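Local coordinates for protein F-112 (Sulfolobus virus-like particle ssv1, PDB 2VQC) that is essential for virus function and, with its winged-helix fold, probably acts by binding DNA, at residues A17-M20 with Y21-E25. Numbering follows the deposited sequence.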
# COMPACT_ATOMS: atom_id res chain seq x y z
N ALA A 17 -6.10 -3.69 1.45
CA ALA A 17 -5.18 -2.60 1.78
C ALA A 17 -4.87 -2.56 3.27
O ALA A 17 -3.75 -2.21 3.66
CB ALA A 17 -5.75 -1.27 1.32
N GLU A 18 -5.86 -2.90 4.10
CA GLU A 18 -5.65 -3.01 5.55
C GLU A 18 -4.60 -4.07 5.87
O GLU A 18 -3.79 -3.90 6.78
CB GLU A 18 -6.96 -3.33 6.29
CG GLU A 18 -7.94 -2.15 6.36
CD GLU A 18 -9.26 -2.51 7.04
OE1 GLU A 18 -9.86 -3.55 6.70
OE2 GLU A 18 -9.71 -1.73 7.91
N ILE A 19 -4.62 -5.17 5.11
CA ILE A 19 -3.61 -6.22 5.27
C ILE A 19 -2.23 -5.64 4.94
O ILE A 19 -1.28 -5.82 5.70
CB ILE A 19 -3.90 -7.46 4.39
CG1 ILE A 19 -5.24 -8.09 4.80
CG2 ILE A 19 -2.78 -8.50 4.52
CD1 ILE A 19 -5.69 -9.21 3.89
N MSE A 20 -2.14 -4.91 3.83
CA MSE A 20 -0.88 -4.31 3.42
C MSE A 20 -0.40 -3.25 4.42
O MSE A 20 0.80 -3.10 4.61
CB MSE A 20 -1.00 -3.67 2.03
CG MSE A 20 -1.30 -4.64 0.89
SE MSE A 20 -0.12 -6.21 0.75
CE MSE A 20 -0.97 -7.24 2.10
N TYR A 21 -1.33 -2.53 5.04
CA TYR A 21 -0.97 -1.45 5.96
C TYR A 21 -0.20 -1.97 7.17
O TYR A 21 0.78 -1.35 7.61
CB TYR A 21 -2.21 -0.68 6.41
CG TYR A 21 -1.90 0.60 7.15
CD1 TYR A 21 -1.37 1.70 6.47
CD2 TYR A 21 -2.13 0.73 8.51
CE1 TYR A 21 -1.07 2.88 7.12
CE2 TYR A 21 -1.85 1.91 9.18
CZ TYR A 21 -1.32 2.99 8.47
OH TYR A 21 -1.02 4.17 9.10
N LYS A 22 -0.63 -3.10 7.72
CA LYS A 22 0.11 -3.69 8.83
C LYS A 22 1.40 -4.40 8.38
O LYS A 22 2.34 -4.52 9.17
CB LYS A 22 -0.77 -4.58 9.71
CG LYS A 22 -1.33 -5.80 9.08
CD LYS A 22 -2.19 -6.51 10.11
CE LYS A 22 -2.85 -7.73 9.52
NZ LYS A 22 -3.67 -8.48 10.52
N ILE A 23 1.45 -4.84 7.13
CA ILE A 23 2.71 -5.31 6.54
C ILE A 23 3.70 -4.14 6.37
O ILE A 23 4.91 -4.31 6.52
CB ILE A 23 2.47 -6.06 5.21
CG1 ILE A 23 1.75 -7.38 5.51
CG2 ILE A 23 3.79 -6.31 4.46
CD1 ILE A 23 1.48 -8.25 4.30
N LEU A 24 3.17 -2.94 6.09
CA LEU A 24 3.97 -1.72 5.97
C LEU A 24 4.67 -1.39 7.30
O LEU A 24 5.84 -0.99 7.32
CB LEU A 24 3.08 -0.54 5.57
CG LEU A 24 3.65 0.64 4.77
CD1 LEU A 24 2.88 1.91 5.12
CD2 LEU A 24 5.13 0.87 4.95
N GLU A 25 3.93 -1.54 8.39
CA GLU A 25 4.44 -1.27 9.74
C GLU A 25 5.59 -2.22 10.09
O GLU A 25 6.56 -1.80 10.74
CB GLU A 25 3.30 -1.41 10.75
CG GLU A 25 3.68 -1.18 12.21
CD GLU A 25 2.47 -1.08 13.13
OE1 GLU A 25 1.38 -1.57 12.74
OE2 GLU A 25 2.60 -0.52 14.24
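M20, a selenomethionine, and I23, three residues further on, run in the same direction from the helix and meet at their terminal methyls. CE of M20 stands 3.4 Å from CD1 of I23, a short approach for two methyls. A bent chain makes this possible: M20 leaves with CG opposite the carbonyl carbon (chi1 -63°), and two bends, at chi2 and at chi3 (80°), bring the methyl round beside I23. I19 adds a looser apolar touch, CG2 to CD1 of I23 at 4.3 Å. The turn that brings these residues together is held by i to i+4 backbone hydrogen bonds. Y21 N to A17 O and L24 N to M20 O are both 2.8 Å. The bond from I23 N to I19 O is longer, at 3.2 Å, and that from K22 N to E18 O is weak. On the outer side, CG of K22 lies between its own backbone N and carbonyl carbon (chi1 65°), which sets it 3.4 Å from I19 O. These turns belong to helix 13-27, the first helix of the winged-helix fold, which packs against the other two helices and the small antiparallel sheet. M20 is buried against I35, Q38 and F39 of helix 32-39, and it shares L30 with I23 and L24. A17 rests on A52 and I56 of helix 43-59. Y21 carries its ring to the face opposite the M20–I23 pair, where it meets W77 of the sheet edge-to-face, and its OH is hydrogen-bonded to OE1 of E63.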